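PDB 4ECN: leucine-rich repeat protein from Bacteroides thetaiotaomicron, which is of unknown function but, as an extracellular protein built largely of leucine-rich repeats, probably serves in protein binding. Local coordinates for residues Y512-R526 against D545-N559. Sequence-based numbering, arbitrary orientation.
Sequences YDLPELQSLNIACNR and DTGPKIQIFYMGYNN
Glu516 and Lys549 meet through a long salt bridge, OE2 to NZ 3.6 Å; the lysine chain, bent at chi2 (-86°) and chi4, crosses the glutamate at an angle, CD and CE meeting OE1. Leu517 lies alongside Ile550, Leu517 CD2 3.7 Å from Ile550 CD1. The Gln518 carbonyl takes two donors in its plane, Gln551 N and Ile552 N. Strands 519-521 and 552-554 then run parallel, their axes at 0° and 4.8 Å apart: Leu520 N bonds to Ile552 O, and Leu520 O accepts from Tyr554 N. Leu520 and Phe553 share the face toward helix 530-542; Asn521 and Tyr554 occupy the other. Ile522 N to Tyr554 O is 2.8 Å with an N-H...O angle of 172°; Ile522 CD1 lies 3.7 Å from Phe553 CE1. Cys524 N bonds to Gly556 O, and Cys524 SG rests against Tyr557 CB (3.6 Å). The Asn558 amide grips this turn twice: ND2 gives to Ile522 O (3.1 Å), and OD1 accepts from Asn525 N (2.8 Å). With an alanine here, Asn525 N would probably lose its acceptor, and Ile522 O would keep the weak bond from Asn525 ND2. Asn525 makes comparable links to Leu498 O and Cys501 N. Arg526, salt-bridged to Asp427, accepts a weak bond at O from Asn559 ND2, which also bonds Ile528 O. Asparagines like Asn525 and Asn558, each following a parallel strand and bonded to the turn before, form the asparagine column of a leucine-rich repeat solenoid, helix 530-542 completing a beta-alpha-beta unit.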
# COMPACT_ATOMS: atom_id res chain seq x y z
N TYR A 512 -21.29 4.36 -9.82
CA TYR A 512 -22.73 4.52 -9.67
C TYR A 512 -23.51 3.40 -10.38
O TYR A 512 -24.71 3.24 -10.12
CB TYR A 512 -23.14 5.89 -10.21
CG TYR A 512 -22.37 7.04 -9.57
CD1 TYR A 512 -22.72 7.52 -8.31
CD2 TYR A 512 -21.31 7.66 -10.24
CE1 TYR A 512 -22.02 8.58 -7.72
CE2 TYR A 512 -20.61 8.72 -9.66
CZ TYR A 512 -20.97 9.18 -8.40
OH TYR A 512 -20.29 10.22 -7.82
N ASP A 513 -22.83 2.62 -11.23
CA ASP A 513 -23.44 1.54 -12.00
C ASP A 513 -23.10 0.16 -11.41
O ASP A 513 -23.52 -0.86 -11.96
CB ASP A 513 -23.01 1.63 -13.48
CG ASP A 513 -23.34 2.94 -14.17
OD1 ASP A 513 -24.21 3.69 -13.66
OD2 ASP A 513 -22.73 3.22 -15.23
N LEU A 514 -22.38 0.14 -10.28
CA LEU A 514 -22.01 -1.10 -9.62
C LEU A 514 -23.19 -1.59 -8.81
O LEU A 514 -23.79 -0.82 -8.06
CB LEU A 514 -20.74 -0.95 -8.76
CG LEU A 514 -19.41 -0.80 -9.54
CD1 LEU A 514 -18.27 -0.45 -8.64
CD2 LEU A 514 -19.07 -2.06 -10.35
N PRO A 515 -23.55 -2.88 -8.98
CA PRO A 515 -24.74 -3.42 -8.28
C PRO A 515 -24.57 -3.67 -6.79
O PRO A 515 -25.50 -3.39 -6.03
CB PRO A 515 -24.97 -4.78 -8.95
CG PRO A 515 -24.09 -4.81 -10.12
CD PRO A 515 -22.96 -3.89 -9.88
N GLU A 516 -23.42 -4.23 -6.36
CA GLU A 516 -23.21 -4.66 -4.98
C GLU A 516 -21.99 -4.02 -4.29
O GLU A 516 -21.31 -4.69 -3.52
CB GLU A 516 -23.03 -6.19 -4.98
CG GLU A 516 -24.26 -6.95 -5.48
CD GLU A 516 -25.53 -6.80 -4.66
OE1 GLU A 516 -25.44 -6.61 -3.42
OE2 GLU A 516 -26.63 -6.92 -5.26
N LEU A 517 -21.77 -2.72 -4.50
CA LEU A 517 -20.67 -2.01 -3.85
C LEU A 517 -20.94 -1.90 -2.34
O LEU A 517 -22.05 -1.58 -1.94
CB LEU A 517 -20.47 -0.62 -4.50
CG LEU A 517 -19.29 0.27 -4.04
CD1 LEU A 517 -17.95 -0.40 -4.28
CD2 LEU A 517 -19.31 1.62 -4.75
N GLN A 518 -19.93 -2.19 -1.53
CA GLN A 518 -20.03 -2.20 -0.07
C GLN A 518 -18.98 -1.34 0.60
O GLN A 518 -19.27 -0.73 1.63
CB GLN A 518 -19.87 -3.63 0.45
CG GLN A 518 -21.02 -4.57 0.11
CD GLN A 518 -20.76 -5.95 0.65
OE1 GLN A 518 -19.74 -6.22 1.29
NE2 GLN A 518 -21.67 -6.84 0.40
N SER A 519 -17.74 -1.37 0.09
CA SER A 519 -16.59 -0.65 0.61
C SER A 519 -15.99 0.24 -0.47
O SER A 519 -15.65 -0.26 -1.55
CB SER A 519 -15.56 -1.64 1.14
OG SER A 519 -14.31 -1.02 1.41
N LEU A 520 -15.86 1.54 -0.18
CA LEU A 520 -15.31 2.53 -1.10
C LEU A 520 -14.35 3.46 -0.38
O LEU A 520 -14.65 3.96 0.71
CB LEU A 520 -16.47 3.34 -1.73
CG LEU A 520 -16.12 4.41 -2.76
CD1 LEU A 520 -15.65 3.80 -4.05
CD2 LEU A 520 -17.30 5.30 -3.03
N ASN A 521 -13.17 3.68 -0.99
CA ASN A 521 -12.10 4.55 -0.49
C ASN A 521 -11.78 5.57 -1.55
O ASN A 521 -11.27 5.18 -2.61
CB ASN A 521 -10.87 3.74 -0.12
CG ASN A 521 -9.81 4.50 0.63
OD1 ASN A 521 -9.44 5.63 0.29
ND2 ASN A 521 -9.24 3.87 1.64
N ILE A 522 -12.09 6.86 -1.29
CA ILE A 522 -11.83 7.92 -2.26
C ILE A 522 -10.96 9.02 -1.60
O ILE A 522 -10.96 10.15 -2.05
CB ILE A 522 -13.15 8.49 -2.87
CG1 ILE A 522 -14.12 9.00 -1.77
CG2 ILE A 522 -13.80 7.43 -3.78
CD1 ILE A 522 -15.20 9.95 -2.24
N ALA A 523 -10.16 8.66 -0.61
CA ALA A 523 -9.30 9.60 0.09
C ALA A 523 -8.17 10.16 -0.80
O ALA A 523 -7.67 9.45 -1.68
CB ALA A 523 -8.69 8.93 1.31
N CYS A 524 -7.76 11.43 -0.53
CA CYS A 524 -6.67 12.21 -1.14
C CYS A 524 -6.97 12.55 -2.61
O CYS A 524 -6.06 12.59 -3.46
CB CYS A 524 -5.33 11.48 -1.02
SG CYS A 524 -4.85 11.09 0.68
N ASN A 525 -8.23 12.85 -2.90
CA ASN A 525 -8.64 13.23 -4.23
C ASN A 525 -8.96 14.72 -4.20
O ASN A 525 -10.06 15.18 -4.55
CB ASN A 525 -9.78 12.36 -4.70
CG ASN A 525 -9.28 10.97 -5.01
OD1 ASN A 525 -8.19 10.79 -5.54
ND2 ASN A 525 -10.06 9.95 -4.68
N ARG A 526 -7.94 15.50 -3.80
CA ARG A 526 -8.02 16.95 -3.67
C ARG A 526 -8.14 17.63 -5.06
O ARG A 526 -8.19 18.87 -5.13
CB ARG A 526 -6.81 17.45 -2.88
CG ARG A 526 -7.08 17.26 -1.41
CD ARG A 526 -5.88 17.38 -0.52
NE ARG A 526 -6.32 17.58 0.86
CZ ARG A 526 -5.51 17.81 1.88
NH1 ARG A 526 -4.20 17.84 1.70
NH2 ARG A 526 -6.01 18.02 3.09
N ASP A 545 -28.93 2.09 -6.45
CA ASP A 545 -27.98 0.97 -6.55
C ASP A 545 -27.16 0.91 -5.29
O ASP A 545 -27.45 0.14 -4.38
CB ASP A 545 -27.02 1.06 -7.79
CG ASP A 545 -27.62 1.05 -9.18
OD1 ASP A 545 -28.17 -0.01 -9.58
OD2 ASP A 545 -27.42 2.05 -9.93
N THR A 546 -26.16 1.81 -5.25
CA THR A 546 -25.10 1.93 -4.26
C THR A 546 -25.59 2.55 -2.92
O THR A 546 -25.17 2.06 -1.86
CB THR A 546 -23.94 2.77 -4.85
OG1 THR A 546 -24.32 4.14 -5.01
CG2 THR A 546 -23.41 2.19 -6.17
N GLY A 547 -26.44 3.59 -2.96
CA GLY A 547 -26.92 4.26 -1.75
C GLY A 547 -27.23 3.37 -0.56
O GLY A 547 -26.55 3.46 0.48
N PRO A 548 -28.21 2.45 -0.70
CA PRO A 548 -28.55 1.57 0.43
C PRO A 548 -27.59 0.36 0.63
O PRO A 548 -27.86 -0.45 1.53
CB PRO A 548 -29.95 1.07 0.03
CG PRO A 548 -29.94 1.05 -1.42
CD PRO A 548 -29.11 2.23 -1.84
N LYS A 549 -26.49 0.24 -0.18
CA LYS A 549 -25.55 -0.91 -0.13
C LYS A 549 -24.18 -0.60 0.54
O LYS A 549 -23.53 -1.53 1.04
CB LYS A 549 -25.26 -1.43 -1.55
CG LYS A 549 -26.42 -2.13 -2.23
CD LYS A 549 -26.55 -3.61 -1.90
CE LYS A 549 -27.81 -4.20 -2.50
NZ LYS A 549 -27.97 -3.85 -3.94
N ILE A 550 -23.72 0.68 0.46
CA ILE A 550 -22.44 1.15 1.02
C ILE A 550 -22.45 0.89 2.52
O ILE A 550 -23.44 1.21 3.19
CB ILE A 550 -22.13 2.66 0.71
CG1 ILE A 550 -22.25 3.01 -0.80
CG2 ILE A 550 -20.77 3.14 1.30
CD1 ILE A 550 -21.12 2.58 -1.71
N GLN A 551 -21.35 0.28 3.01
CA GLN A 551 -21.09 -0.09 4.40
C GLN A 551 -19.87 0.65 4.95
O GLN A 551 -19.87 1.08 6.12
CB GLN A 551 -20.87 -1.62 4.50
CG GLN A 551 -22.12 -2.47 4.22
CD GLN A 551 -21.83 -3.96 4.13
OE1 GLN A 551 -20.87 -4.49 4.71
NE2 GLN A 551 -22.67 -4.66 3.38
N ILE A 552 -18.82 0.81 4.11
CA ILE A 552 -17.56 1.48 4.47
C ILE A 552 -17.32 2.62 3.51
O ILE A 552 -17.27 2.41 2.29
CB ILE A 552 -16.38 0.48 4.47
CG1 ILE A 552 -16.60 -0.64 5.51
CG2 ILE A 552 -15.03 1.18 4.67
CD1 ILE A 552 -15.90 -1.87 5.22
N PHE A 553 -17.14 3.82 4.04
CA PHE A 553 -16.85 4.95 3.21
C PHE A 553 -15.65 5.75 3.80
O PHE A 553 -15.76 6.34 4.88
CB PHE A 553 -18.10 5.81 3.03
CG PHE A 553 -18.00 6.93 2.02
CD1 PHE A 553 -17.33 6.74 0.82
CD2 PHE A 553 -18.65 8.14 2.23
CE1 PHE A 553 -17.25 7.77 -0.12
CE2 PHE A 553 -18.57 9.17 1.29
CZ PHE A 553 -17.88 8.98 0.12
N TYR A 554 -14.49 5.68 3.12
CA TYR A 554 -13.28 6.44 3.42
C TYR A 554 -13.19 7.61 2.48
O TYR A 554 -13.05 7.39 1.28
CB TYR A 554 -12.02 5.57 3.28
CG TYR A 554 -11.83 4.45 4.26
CD1 TYR A 554 -11.38 4.70 5.56
CD2 TYR A 554 -11.91 3.12 3.85
CE1 TYR A 554 -11.10 3.66 6.45
CE2 TYR A 554 -11.63 2.07 4.73
CZ TYR A 554 -11.24 2.35 6.04
OH TYR A 554 -10.96 1.33 6.91
N MSE A 555 -13.30 8.83 2.98
CA MSE A 555 -13.18 10.01 2.11
C MSE A 555 -12.34 11.12 2.81
O MSE A 555 -12.58 12.31 2.62
CB MSE A 555 -14.55 10.54 1.67
CG MSE A 555 -15.52 10.75 2.81
SE MSE A 555 -16.81 12.08 2.32
CE MSE A 555 -15.67 13.67 2.46
N GLY A 556 -11.33 10.70 3.55
CA GLY A 556 -10.43 11.62 4.24
C GLY A 556 -9.47 12.33 3.31
O GLY A 556 -9.32 11.92 2.16
N TYR A 557 -8.83 13.40 3.79
CA TYR A 557 -7.83 14.21 3.08
C TYR A 557 -8.37 14.75 1.77
O TYR A 557 -7.65 14.76 0.78
CB TYR A 557 -6.56 13.41 2.84
CG TYR A 557 -5.87 12.97 4.10
CD1 TYR A 557 -4.92 13.77 4.72
CD2 TYR A 557 -6.18 11.74 4.69
CE1 TYR A 557 -4.28 13.36 5.89
CE2 TYR A 557 -5.56 11.33 5.86
CZ TYR A 557 -4.60 12.14 6.46
OH TYR A 557 -3.94 11.74 7.58
N ASN A 558 -9.63 15.21 1.80
CA ASN A 558 -10.34 15.77 0.66
C ASN A 558 -10.74 17.21 0.96
O ASN A 558 -10.12 17.83 1.82
CB ASN A 558 -11.52 14.91 0.31
CG ASN A 558 -11.15 13.74 -0.52
OD1 ASN A 558 -10.38 13.86 -1.48
ND2 ASN A 558 -11.72 12.59 -0.22
N ASN A 559 -11.69 17.77 0.19
CA ASN A 559 -12.02 19.19 0.26
C ASN A 559 -13.46 19.49 0.67
O ASN A 559 -13.88 20.66 0.55
CB ASN A 559 -11.78 19.83 -1.12
CG ASN A 559 -10.34 19.89 -1.55
OD1 ASN A 559 -9.41 20.01 -0.73
ND2 ASN A 559 -10.12 19.83 -2.86